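PDB 4D05: Atp-dependent DNA ligase from Psychromonas sp., which probably seals nicks in double-stranded DNA at the expense of ATP, passing through an enzyme-adenylate intermediate. Local coordinates for residues Q20-E25 / S106-I111; I97-K102 / A162-K167; D142-V147 / E153-H158. One frame throughout, in Å; residues are numbered along the deposited sequence. Where two conformers were deposited one is given.

Overall arrangement
All three contacts lie in the adenylation domain and converge on the AMP. Ser24 of contact 1 meets the amino group of the base, while Phe98 of contact 2 and Met156 of contact 3 cover its two faces. Contacts 1 and 2, with centres 11 Å apart, are tied by a salt bridge from Arg110 NE to Asp99 OD1 (2.7 Å). Contacts 1 and 3 lie 14 Å apart, centre to centre, and share a sheet, since strands 21-26 and 154-159 are neighbours in it and Ser24 O pairs with Met156 N at 2.8 Å. The centres of contacts 2 and 3 are 20 Å apart, yet Asp99 still packs against His158.

Contact 1: Q20-E25 / S106-I111; sequences QYYVSE and SFEQRI. With AMP (adenosine monophosphate), chain H.
The ring of Tyr22 receives Ile111 over one face and Glu108 at its edge. Ile111 CD1 stands 3.6 Å from the centroid of the Tyr22 ring and 15° off its normal, a close CH-pi contact displaced a little toward CG. At the phenol end, Glu108 OE1 lies near the ring plane, 3.0 Å from Tyr22 OH, with the carboxylate turned almost perpendicular to the ring. This may be a hydrogen bond, but the hydroxyl proton has another acceptor within reach. The Phe107 ring is turned differently: it offers its edge, CE2, to Tyr22 CB at 4.1 Å, while Ile111 CG1 covers one of its faces and Arg110 NE sits in its plane. The Ile111 side chain thus wedges between the two aromatic groups, and its extended outer torsion carries CD1 out to the tyrosine.

These contacts lay the first turn of helix 107-121, which starts after Ser106 at the N-cap, against an outermost strand of the mixed sheet in the adenylation domain. The axes of 21-25 and 107-111 approach to 10.4 Å at 45°, a spacing bridged by side chains alone. Phe107 also stacks on His158 of the adjoining strand, and Tyr22 makes a cation-pi contact with Lys133.

Farther along the same strand the polar groups turn to the nucleotide. The exocyclic amine N6 of AMP donates to Ser24 OG at 2.9 Å and to Glu25 O at the same distance, both bonds distinctly bent. With chi1 at 61°, Ser24 OG lies between its own backbone N and carbonyl carbon, where it meets the amine. Two acceptors side by side suit the amino group of adenine, and Lys26, the next residue, also lines the pocket.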
loop_
_atom_site.group_PDB
_atom_site.type_symbol
_atom_site.label_atom_id
_atom_site.label_comp_id
_atom_site.label_asym_id
_atom_site.label_seq_id
_atom_site.Cartn_x
_atom_site.Cartn_y
_atom_site.Cartn_z
ATOM N N GLN A 20 2.116 -1.360 -20.387
ATOM C CA GLN A 20 3.168 -2.345 -20.144
ATOM C C GLN A 20 3.051 -2.958 -18.763
ATOM O O GLN A 20 3.839 -3.846 -18.433
ATOM C CB GLN A 20 4.521 -1.687 -20.263
ATOM C CG GLN A 20 4.652 -0.962 -21.519
ATOM C CD GLN A 20 5.740 -1.489 -22.328
ATOM O OE1 GLN A 20 5.725 -2.662 -22.704
ATOM N NE2 GLN A 20 6.718 -0.644 -22.609
ATOM N N TYR A 21 2.077 -2.507 -17.970
ATOM C CA TYR A 21 1.968 -2.969 -16.582
ATOM C C TYR A 21 0.751 -3.821 -16.311
ATOM O O TYR A 21 -0.361 -3.503 -16.741
ATOM C CB TYR A 21 1.897 -1.775 -15.634
ATOM C CG TYR A 21 3.147 -0.990 -15.657
ATOM C CD1 TYR A 21 3.396 -0.099 -16.693
ATOM C CD2 TYR A 21 4.106 -1.149 -14.678
ATOM C CE1 TYR A 21 4.556 0.598 -16.747
ATOM C CE2 TYR A 21 5.275 -0.444 -14.729
ATOM C CZ TYR A 21 5.495 0.434 -15.778
ATOM O OH TYR A 21 6.663 1.150 -15.883
ATOM N N TYR A 22 0.951 -4.881 -15.536
ATOM C CA TYR A 22 -0.160 -5.615 -14.976
ATOM C C TYR A 22 -0.660 -4.892 -13.727
ATOM O O TYR A 22 0.128 -4.520 -12.851
ATOM C CB TYR A 22 0.238 -7.069 -14.640
ATOM C CG TYR A 22 0.238 -7.914 -15.905
ATOM C CD1 TYR A 22 -0.952 -8.437 -16.409
ATOM C CD2 TYR A 22 1.400 -8.129 -16.607
ATOM C CE1 TYR A 22 -0.972 -9.194 -17.586
ATOM C CE2 TYR A 22 1.401 -8.868 -17.778
ATOM C CZ TYR A 22 0.216 -9.390 -18.263
ATOM O OH TYR A 22 0.244 -10.130 -19.438
ATOM N N VAL A 23 -1.975 -4.744 -13.645
ATOM C CA VAL A 23 -2.613 -3.978 -12.582
ATOM C C VAL A 23 -3.418 -4.918 -11.709
ATOM O O VAL A 23 -4.188 -5.731 -12.204
ATOM C CB VAL A 23 -3.532 -2.885 -13.176
ATOM C CG1 VAL A 23 -4.147 -2.055 -12.080
ATOM C CG2 VAL A 23 -2.748 -2.057 -14.153
ATOM N N SER A 24 -3.242 -4.776 -10.392
ATOM C CA SER A 24 -3.917 -5.617 -9.433
ATOM C C SER A 24 -4.376 -4.758 -8.262
ATOM O O SER A 24 -3.927 -3.633 -8.082
ATOM C CB SER A 24 -2.946 -6.716 -8.932
ATOM O OG SER A 24 -1.829 -6.128 -8.290
ATOM N N GLU A 25 -5.291 -5.292 -7.476
ATOM C CA GLU A 25 -5.760 -4.595 -6.262
ATOM C C GLU A 25 -4.724 -4.686 -5.151
ATOM O O GLU A 25 -4.223 -5.770 -4.810
ATOM C CB GLU A 25 -7.080 -5.204 -5.790
ATOM C CG GLU A 25 -7.681 -4.446 -4.588
ATOM C CD GLU A 25 -9.063 -4.901 -4.195
ATOM O OE1 GLU A 25 -9.757 -5.483 -5.056
ATOM O OE2 GLU A 25 -9.463 -4.671 -3.014
ATOM N N SER A 106 10.513 -13.280 -16.660
ATOM C CA SER A 106 9.774 -12.018 -16.573
ATOM C C SER A 106 8.466 -12.183 -15.819
ATOM O O SER A 106 7.926 -13.268 -15.726
ATOM C CB SER A 106 9.399 -11.565 -17.999
ATOM O OG SER A 106 8.456 -12.504 -18.552
ATOM N N PHE A 107 7.921 -11.078 -15.313
ATOM C CA PHE A 107 6.708 -11.159 -14.504
ATOM C C PHE A 107 5.536 -11.761 -15.292
ATOM O O PHE A 107 4.731 -12.466 -14.742
ATOM C CB PHE A 107 6.335 -9.778 -13.949
ATOM C CG PHE A 107 5.161 -9.826 -13.000
ATOM C CD1 PHE A 107 5.199 -10.638 -11.876
ATOM C CD2 PHE A 107 4.020 -9.086 -13.229
ATOM C CE1 PHE A 107 4.116 -10.708 -11.009
ATOM C CE2 PHE A 107 2.968 -9.155 -12.355
ATOM C CZ PHE A 107 3.021 -9.971 -11.237
ATOM N N GLU A 108 5.434 -11.474 -16.585
ATOM C CA GLU A 108 4.384 -12.061 -17.399
ATOM C C GLU A 108 4.375 -13.597 -17.323
ATOM O O GLU A 108 3.326 -14.212 -17.171
ATOM C CB GLU A 108 4.513 -11.586 -18.840
ATOM C CG GLU A 108 3.376 -12.044 -19.678
ATOM C CD GLU A 108 3.364 -11.314 -20.988
ATOM O OE1 GLU A 108 2.831 -10.169 -21.017
ATOM O OE2 GLU A 108 3.959 -11.845 -21.956
ATOM N N GLN A 109 5.548 -14.222 -17.443
ATOM C CA GLN A 109 5.615 -15.684 -17.295
ATOM C C GLN A 109 5.385 -16.129 -15.870
ATOM O O GLN A 109 4.894 -17.225 -15.636
ATOM C CB GLN A 109 6.950 -16.221 -17.809
ATOM C CG GLN A 109 7.016 -16.289 -19.333
ATOM C CD GLN A 109 8.265 -17.000 -19.857
ATOM O OE1 GLN A 109 8.943 -17.714 -19.137
ATOM N NE2 GLN A 109 8.533 -16.834 -21.141
ATOM N N ARG A 110 5.755 -15.299 -14.903
ATOM C CA ARG A 110 5.484 -15.652 -13.526
ATOM C C ARG A 110 3.976 -15.690 -13.279
ATOM O O ARG A 110 3.503 -16.556 -12.596
ATOM C CB ARG A 110 6.197 -14.707 -12.557
ATOM C CG ARG A 110 7.696 -14.774 -12.767
ATOM C CD ARG A 110 8.649 -14.156 -11.827
ATOM N NE ARG A 110 8.351 -12.860 -11.281
ATOM C CZ ARG A 110 8.929 -11.701 -11.587
ATOM N NH1 ARG A 110 9.752 -11.552 -12.617
ATOM N NH2 ARG A 110 8.592 -10.633 -10.891
ATOM N N ILE A 111 3.221 -14.746 -13.835
ATOM C CA ILE A 111 1.768 -14.791 -13.703
ATOM C C ILE A 111 1.209 -16.083 -14.281
ATOM O O ILE A 111 0.358 -16.743 -13.701
ATOM C CB ILE A 111 1.117 -13.610 -14.429
ATOM C CG1 ILE A 111 1.462 -12.280 -13.733
ATOM C CG2 ILE A 111 -0.375 -13.793 -14.498
ATOM C CD1 ILE A 111 1.017 -11.070 -14.541
HETATM P P AMP H . 0.837 -0.300 1.009
HETATM O O1P AMP H . 1.584 0.999 0.903
HETATM O O2P AMP H . 0.295 -0.876 2.305
HETATM O "O5'" AMP H . 1.690 -1.376 0.213
HETATM C "C5'" AMP H . 1.058 -2.629 0.083
HETATM C "C4'" AMP H . 2.086 -3.661 0.432
HETATM O "O4'" AMP H . 1.568 -4.965 0.282
HETATM C "C3'" AMP H . 3.223 -3.490 -0.519
HETATM O "O3'" AMP H . 4.394 -3.591 0.307
HETATM C "C2'" AMP H . 3.098 -4.650 -1.463
HETATM O "O2'" AMP H . 4.478 -4.991 -1.610
HETATM C "C1'" AMP H . 2.119 -5.673 -0.812
HETATM N N9 AMP H . 0.928 -5.935 -1.690
HETATM C C8 AMP H . -0.406 -5.904 -1.412
HETATM N N7 AMP H . -1.177 -6.162 -2.498
HETATM C C5 AMP H . -0.295 -6.422 -3.491
HETATM C C6 AMP H . -0.409 -6.717 -4.922
HETATM N N6 AMP H . -1.622 -6.846 -5.478
HETATM N N1 AMP H . 0.738 -6.895 -5.587
HETATM C C2 AMP H . 1.951 -6.718 -5.047
HETATM N N3 AMP H . 2.142 -6.433 -3.771
HETATM C C4 AMP H . 1.066 -6.271 -2.964
#

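Contact 2: I97-K102 / A162-K167; sequences IFDLPK and ALYQTK. With AMP (adenosine monophosphate), chain H.
Tyr164 swings its ring over Pro101 by placing CG opposite its own backbone N (chi1 -162°), beside the carbonyl carbon. Pro101 CA then lies under the middle of the Tyr164 ring, 3.5 Å from the centroid and only 8° off the normal, in a CH-pi contact. Pro101 CB reaches the phenol end of the same face, 3.4 Å from Tyr164 CZ, and the two side chains run alongside each other. Along one flank of that face, Pro101 O comes within 3.4 Å of Tyr164 CD2.

Asp99 arrives at the ring's edge instead. Its OD2 lies in the ring plane, 3.4 Å from Tyr164 CD1, with the carboxylate turned 75° from the ring, so that the negative oxygen probably meets the weakly positive rim of hydrogens. The other oxygen, OD1, accepts Leu100 N at 2.7 Å on its anti side, somewhat out of the carboxylate plane, and serves Arg110 as well; these bonds limit the rotation of the carboxylate.

Asp99 and the preceding Phe98 both face Asp63, forming a classic beta bulge at the end of strand 94-99. The bulge lies in the sheet that forms one wall of the nucleotide pocket. On that wall the Phe98 ring lies face-on to the adenine, with AMP N3 over its centre, 3.4 Å above the plane, as expected of the aromatic residue of motif IIIa in nucleotidyltransferases. Tyr164 belongs to the loop between strands 154-159 and 168-169, and its hydroxyl is hydrogen-bonded to the backbone N of Gln7.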
loop_
_atom_site.group_PDB
_atom_site.type_symbol
_atom_site.label_atom_id
_atom_site.label_comp_id
_atom_site.label_asym_id
_atom_site.label_seq_id
_atom_site.Cartn_x
_atom_site.Cartn_y
_atom_site.Cartn_z
ATOM N N ILE A 97 -1.528 -14.717 -3.655
ATOM C CA ILE A 97 -0.180 -14.573 -4.180
ATOM C C ILE A 97 -0.058 -13.546 -5.274
ATOM O O ILE A 97 -0.972 -13.378 -6.096
ATOM C CB ILE A 97 0.406 -15.930 -4.577
ATOM C CG1 ILE A 97 -0.329 -16.546 -5.770
ATOM C CG2 ILE A 97 0.382 -16.851 -3.337
ATOM C CD1 ILE A 97 0.363 -17.807 -6.337
ATOM N N PHE A 98 1.107 -12.905 -5.298
ATOM C CA PHE A 98 1.388 -11.901 -6.292
ATOM C C PHE A 98 2.795 -12.031 -6.916
ATOM O O PHE A 98 3.097 -11.302 -7.845
ATOM C CB PHE A 98 1.134 -10.471 -5.728
ATOM C CG PHE A 98 1.903 -10.146 -4.473
ATOM C CD1 PHE A 98 3.248 -9.921 -4.521
ATOM C CD2 PHE A 98 1.272 -10.020 -3.255
ATOM C CE1 PHE A 98 3.967 -9.605 -3.369
ATOM C CE2 PHE A 98 2.005 -9.686 -2.108
ATOM C CZ PHE A 98 3.343 -9.478 -2.191
ATOM N N ASP A 99 3.648 -12.936 -6.433
ATOM C CA ASP A 99 4.895 -13.165 -7.137
ATOM C C ASP A 99 5.549 -14.486 -6.741
ATOM O O ASP A 99 5.088 -15.188 -5.835
ATOM C CB ASP A 99 5.851 -11.974 -6.951
ATOM C CG ASP A 99 6.674 -11.672 -8.202
ATOM O OD1 ASP A 99 6.840 -12.580 -9.039
ATOM O OD2 ASP A 99 7.201 -10.542 -8.323
ATOM N N LEU A 100 6.595 -14.814 -7.483
ATOM C CA LEU A 100 7.405 -16.041 -7.347
ATOM C C LEU A 100 8.868 -15.579 -7.188
ATOM O O LEU A 100 9.584 -15.343 -8.164
ATOM C CB LEU A 100 7.266 -16.943 -8.593
ATOM C CG LEU A 100 5.867 -17.428 -8.921
ATOM C CD1 LEU A 100 5.827 -18.320 -10.148
ATOM C CD2 LEU A 100 5.262 -18.200 -7.769
ATOM N N PRO A 101 9.305 -15.363 -5.949
ATOM C CA PRO A 101 10.563 -14.624 -5.742
ATOM C C PRO A 101 11.838 -15.349 -6.123
ATOM O O PRO A 101 12.885 -14.697 -6.126
ATOM C CB PRO A 101 10.582 -14.344 -4.229
ATOM C CG PRO A 101 9.257 -14.673 -3.768
ATOM C CD PRO A 101 8.586 -15.606 -4.697
ATOM N N LYS A 102 11.783 -16.650 -6.399
ATOM C CA LYS A 102 12.985 -17.360 -6.819
ATOM C C LYS A 102 12.995 -17.567 -8.339
ATOM O O LYS A 102 13.915 -18.193 -8.891
ATOM C CB LYS A 102 13.108 -18.694 -6.099
ATOM C CG LYS A 102 13.411 -18.559 -4.602
ATOM C CD LYS A 102 14.728 -17.827 -4.344
ATOM C CE LYS A 102 15.089 -17.731 -2.847
ATOM N NZ LYS A 102 16.445 -17.117 -2.659
ATOM N N ALA A 162 9.454 -7.191 -16.096
ATOM C CA ALA A 162 10.319 -7.039 -14.937
ATOM C C ALA A 162 10.906 -8.359 -14.485
ATOM O O ALA A 162 10.231 -9.372 -14.518
ATOM C CB ALA A 162 9.559 -6.447 -13.824
ATOM N N LEU A 163 12.178 -8.329 -14.081
ATOM C CA LEU A 163 12.816 -9.478 -13.454
ATOM C C LEU A 163 12.856 -9.240 -11.942
ATOM O O LEU A 163 13.092 -8.112 -11.498
ATOM C CB LEU A 163 14.237 -9.612 -13.991
ATOM C CG LEU A 163 14.325 -9.946 -15.479
ATOM C CD1 LEU A 163 15.776 -10.013 -15.936
ATOM C CD2 LEU A 163 13.628 -11.268 -15.778
ATOM N N TYR A 164 12.701 -10.297 -11.150
ATOM C CA TYR A 164 12.594 -10.131 -9.706
ATOM C C TYR A 164 13.887 -9.583 -9.110
ATOM O O TYR A 164 14.976 -10.068 -9.430
ATOM C CB TYR A 164 12.283 -11.474 -9.043
ATOM C CG TYR A 164 11.734 -11.319 -7.632
ATOM C CD1 TYR A 164 10.376 -11.175 -7.429
ATOM C CD2 TYR A 164 12.574 -11.336 -6.511
ATOM C CE1 TYR A 164 9.835 -11.026 -6.146
ATOM C CE2 TYR A 164 12.044 -11.187 -5.248
ATOM C CZ TYR A 164 10.669 -11.045 -5.078
ATOM O OH TYR A 164 10.095 -10.881 -3.810
ATOM N N GLN A 165 13.746 -8.581 -8.242
ATOM C CA GLN A 165 14.889 -7.953 -7.566
ATOM C C GLN A 165 14.579 -7.876 -6.092
ATOM O O GLN A 165 13.445 -7.535 -5.738
ATOM C CB GLN A 165 15.082 -6.528 -8.084
ATOM C CG GLN A 165 15.403 -6.426 -9.511
ATOM C CD GLN A 165 15.675 -4.985 -9.894
ATOM O OE1 GLN A 165 15.038 -4.078 -9.391
ATOM N NE2 GLN A 165 16.635 -4.773 -10.764
ATOM N N THR A 166 15.566 -8.204 -5.240
ATOM C CA THR A 166 15.348 -8.291 -3.791
ATOM C C THR A 166 15.607 -6.930 -3.165
ATOM O O THR A 166 16.512 -6.769 -2.362
ATOM C CB THR A 166 16.246 -9.358 -3.141
ATOM O OG1 THR A 166 17.643 -9.037 -3.321
ATOM C CG2 THR A 166 15.949 -10.696 -3.759
ATOM N N LYS A 167 14.841 -5.940 -3.609
ATOM C CA LYS A 167 15.028 -4.577 -3.148
ATOM C C LYS A 167 13.861 -3.751 -3.613
ATOM O O LYS A 167 12.927 -4.309 -4.147
ATOM C CB LYS A 167 16.305 -3.994 -3.736
ATOM C CG LYS A 167 16.274 -3.886 -5.223
ATOM C CD LYS A 167 17.438 -3.028 -5.695
ATOM C CE LYS A 167 18.746 -3.481 -5.066
ATOM N NZ LYS A 167 19.931 -2.748 -5.607
HETATM P P AMP H . 0.837 -0.300 1.009
HETATM O O1P AMP H . 1.584 0.999 0.903
HETATM O O2P AMP H . 0.295 -0.876 2.305
HETATM O "O5'" AMP H . 1.690 -1.376 0.213
HETATM C "C5'" AMP H . 1.058 -2.629 0.083
HETATM C "C4'" AMP H . 2.086 -3.661 0.432
HETATM O "O4'" AMP H . 1.568 -4.965 0.282
HETATM C "C3'" AMP H . 3.223 -3.490 -0.519
HETATM O "O3'" AMP H . 4.394 -3.591 0.307
HETATM C "C2'" AMP H . 3.098 -4.650 -1.463
HETATM O "O2'" AMP H . 4.478 -4.991 -1.610
HETATM C "C1'" AMP H . 2.119 -5.673 -0.812
HETATM N N9 AMP H . 0.928 -5.935 -1.690
HETATM C C8 AMP H . -0.406 -5.904 -1.412
HETATM N N7 AMP H . -1.177 -6.162 -2.498
HETATM C C5 AMP H . -0.295 -6.422 -3.491
HETATM C C6 AMP H . -0.409 -6.717 -4.922
HETATM N N6 AMP H . -1.622 -6.846 -5.478
HETATM N N1 AMP H . 0.738 -6.895 -5.587
HETATM C C2 AMP H . 1.951 -6.718 -5.047
HETATM N N3 AMP H . 2.142 -6.433 -3.771
HETATM C C4 AMP H . 1.066 -6.271 -2.964
#

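Contact 3: D142-V147 / E153-H158; sequences DLLNKV and EGLMLH. With AMP (adenosine monophosphate), chain H.
Apolar side chains carry most of the contact, with Leu155 of the strand meeting Leu143, Leu144 and Val147 of the helix. The two methyls of Leu155 divide the work. CD1 enters between two successive helix residues, 3.9 Å from Leu144 CB and 4.0 Å from Leu143 CG, while CD2 turns toward the next turn and reaches Val147 CG2 at 4.0 Å. With CG anti to the carbonyl carbon (chi1 -60°) and the chain extended beyond it, Leu155 brings its fork to the helix face. An alanine here, lacking the whole fork, would probably leave a gap between the strand and these three helix residues.

Side chains also meet the strand backbone. Leu144 CD1 rests on Gly154 CA at 3.8 Å, and Val147 CG1 lies 3.7 Å from Gly154 O. At the backbone angles of Gly154 any CB would collide with the carbonyl O of Glu153. No hydrogen bond crosses between helix and strand; the strand's polar backbone atoms are paired within its sheet, Gly154 with Lys26 and Leu155 with Leu175.

Contacts with the nucleotide come from the other side of the strand. Met156, present as selenomethionine, bends at its second and third torsions and places CG 3.4 Å from AMP C6, beneath the adenine.

The axes of 142-147 and 154-158 approach to 7.8 Å at 135°, a helix lying across the back of a sheet. Alternate strand residues therefore serve opposite sides, Leu155 the hydrophobic core and Met156 the base, and the sequence Glu153-Gly154 leading into the strand is consistent with motif IV of the ligase nucleotidyltransferase fold.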
loop_
_atom_site.group_PDB
_atom_site.type_symbol
_atom_site.label_atom_id
_atom_site.label_comp_id
_atom_site.label_asym_id
_atom_site.label_seq_id
_atom_site.Cartn_x
_atom_site.Cartn_y
_atom_site.Cartn_z
ATOM N N ASP A 142 -10.057 5.626 -13.163
ATOM C CA ASP A 142 -11.446 5.209 -12.976
ATOM C C ASP A 142 -11.489 3.904 -12.169
ATOM O O ASP A 142 -12.305 3.764 -11.252
ATOM C CB ASP A 142 -12.156 5.033 -14.352
ATOM C CG ASP A 142 -13.685 5.181 -14.284
ATOM O OD1 ASP A 142 -14.206 5.955 -13.468
ATOM O OD2 ASP A 142 -14.367 4.518 -15.106
ATOM N N LEU A 143 -10.637 2.949 -12.541
ATOM C CA LEU A 143 -10.517 1.684 -11.807
ATOM C C LEU A 143 -10.135 1.937 -10.345
ATOM O O LEU A 143 -10.716 1.331 -9.450
ATOM C CB LEU A 143 -9.505 0.757 -12.468
ATOM C CG LEU A 143 -9.208 -0.520 -11.697
ATOM C CD1 LEU A 143 -10.441 -1.367 -11.475
ATOM C CD2 LEU A 143 -8.154 -1.278 -12.439
ATOM N N LEU A 144 -9.182 2.840 -10.124
ATOM C CA LEU A 144 -8.776 3.183 -8.754
ATOM C C LEU A 144 -10.012 3.626 -7.956
ATOM O O LEU A 144 -10.223 3.225 -6.806
ATOM C CB LEU A 144 -7.698 4.244 -8.773
ATOM C CG LEU A 144 -7.211 4.736 -7.428
ATOM C CD1 LEU A 144 -6.654 3.611 -6.620
ATOM C CD2 LEU A 144 -6.156 5.808 -7.670
ATOM N N ASN A 145 -10.808 4.513 -8.542
ATOM C CA ASN A 145 -12.041 4.920 -7.880
ATOM C C ASN A 145 -13.011 3.775 -7.581
ATOM O O ASN A 145 -13.597 3.709 -6.514
ATOM C CB ASN A 145 -12.787 5.995 -8.691
ATOM C CG ASN A 145 -13.898 6.624 -7.866
ATOM O OD1 ASN A 145 -13.644 7.147 -6.767
ATOM N ND2 ASN A 145 -15.112 6.551 -8.351
ATOM N N LYS A 146 -13.215 2.870 -8.535
ATOM C CA LYS A 146 -14.085 1.729 -8.295
ATOM C C LYS A 146 -13.628 0.920 -7.083
ATOM O O LYS A 146 -14.437 0.531 -6.230
ATOM C CB LYS A 146 -14.122 0.835 -9.515
ATOM C CG LYS A 146 -14.785 1.463 -10.708
ATOM C CD LYS A 146 -14.748 0.485 -11.955
ATOM C CE LYS A 146 -15.306 1.108 -13.217
ATOM N NZ LYS A 146 -15.236 0.089 -14.337
ATOM N N VAL A 147 -12.333 0.688 -7.022
ATOM C CA VAL A 147 -11.760 -0.141 -5.959
ATOM C C VAL A 147 -11.916 0.584 -4.626
ATOM O O VAL A 147 -12.395 -0.000 -3.642
ATOM C CB VAL A 147 -10.296 -0.401 -6.251
ATOM C CG1 VAL A 147 -9.571 -0.958 -5.004
ATOM C CG2 VAL A 147 -10.187 -1.365 -7.378
ATOM N N GLU A 153 -8.081 -0.824 -1.023
ATOM C CA GLU A 153 -7.015 0.074 -0.594
ATOM C C GLU A 153 -6.411 0.898 -1.739
ATOM O O GLU A 153 -5.996 2.034 -1.559
ATOM C CB GLU A 153 -5.921 -0.752 0.122
ATOM C CG GLU A 153 -5.019 0.025 1.045
ATOM C CD GLU A 153 -5.667 0.378 2.384
ATOM O OE1 GLU A 153 -6.896 0.242 2.526
ATOM O OE2 GLU A 153 -4.944 0.798 3.310
ATOM N N GLY A 154 -6.349 0.308 -2.924
ATOM C CA GLY A 154 -5.691 0.954 -4.037
ATOM C C GLY A 154 -5.298 -0.080 -5.077
ATOM O O GLY A 154 -5.890 -1.168 -5.125
ATOM N N LEU A 155 -4.321 0.282 -5.912
ATOM C CA LEU A 155 -3.845 -0.608 -6.973
ATOM C C LEU A 155 -2.339 -0.795 -6.900
ATOM O O LEU A 155 -1.622 0.016 -6.314
ATOM C CB LEU A 155 -4.197 -0.014 -8.353
ATOM C CG LEU A 155 -5.680 0.190 -8.602
ATOM C CD1 LEU A 155 -5.922 0.941 -9.924
ATOM C CD2 LEU A 155 -6.337 -1.138 -8.611
HETATM N N MSE A 156 -1.861 -1.877 -7.501
HETATM C CA MSE A 156 -0.461 -2.096 -7.742
HETATM C C MSE A 156 -0.227 -2.314 -9.227
HETATM O O MSE A 156 -1.059 -2.899 -9.892
HETATM C CB MSE A 156 0.034 -3.364 -7.005
HETATM C CG MSE A 156 -0.207 -3.361 -5.490
HETATM SE SE MSE A 156 0.953 -2.083 -4.535
HETATM C CE MSE A 156 2.683 -2.673 -5.264
ATOM N N LEU A 157 0.924 -1.840 -9.718
ATOM C CA LEU A 157 1.326 -1.977 -11.097
ATOM C C LEU A 157 2.674 -2.719 -11.144
ATOM O O LEU A 157 3.604 -2.380 -10.414
ATOM C CB LEU A 157 1.504 -0.613 -11.745
ATOM C CG LEU A 157 0.199 0.173 -12.021
ATOM C CD1 LEU A 157 -0.314 0.915 -10.787
ATOM C CD2 LEU A 157 0.396 1.163 -13.117
ATOM N N HIS A 158 2.785 -3.689 -12.044
ATOM C CA HIS A 158 4.036 -4.445 -12.160
ATOM C C HIS A 158 4.347 -4.656 -13.633
ATOM O O HIS A 158 3.550 -5.221 -14.370
ATOM C CB HIS A 158 3.868 -5.771 -11.430
ATOM C CG HIS A 158 5.153 -6.484 -11.153
ATOM N ND1 HIS A 158 5.229 -7.527 -10.257
ATOM C CD2 HIS A 158 6.396 -6.328 -11.653
ATOM C CE1 HIS A 158 6.475 -7.950 -10.179
ATOM N NE2 HIS A 158 7.203 -7.264 -11.043
HETATM P P AMP H . 0.837 -0.300 1.009
HETATM O O1P AMP H . 1.584 0.999 0.903
HETATM O O2P AMP H . 0.295 -0.876 2.305
HETATM O "O5'" AMP H . 1.690 -1.376 0.213
HETATM C "C5'" AMP H . 1.058 -2.629 0.083
HETATM C "C4'" AMP H . 2.086 -3.661 0.432
HETATM O "O4'" AMP H . 1.568 -4.965 0.282
HETATM C "C3'" AMP H . 3.223 -3.490 -0.519
HETATM O "O3'" AMP H . 4.394 -3.591 0.307
HETATM C "C2'" AMP H . 3.098 -4.650 -1.463
HETATM O "O2'" AMP H . 4.478 -4.991 -1.610
HETATM C "C1'" AMP H . 2.119 -5.673 -0.812
HETATM N N9 AMP H . 0.928 -5.935 -1.690
HETATM C C8 AMP H . -0.406 -5.904 -1.412
HETATM N N7 AMP H . -1.177 -6.162 -2.498
HETATM C C5 AMP H . -0.295 -6.422 -3.491
HETATM C C6 AMP H . -0.409 -6.717 -4.922
HETATM N N6 AMP H . -1.622 -6.846 -5.478
HETATM N N1 AMP H . 0.738 -6.895 -5.587
HETATM C C2 AMP H . 1.951 -6.718 -5.047
HETATM N N3 AMP H . 2.142 -6.433 -3.771
HETATM C C4 AMP H . 1.066 -6.271 -2.964
#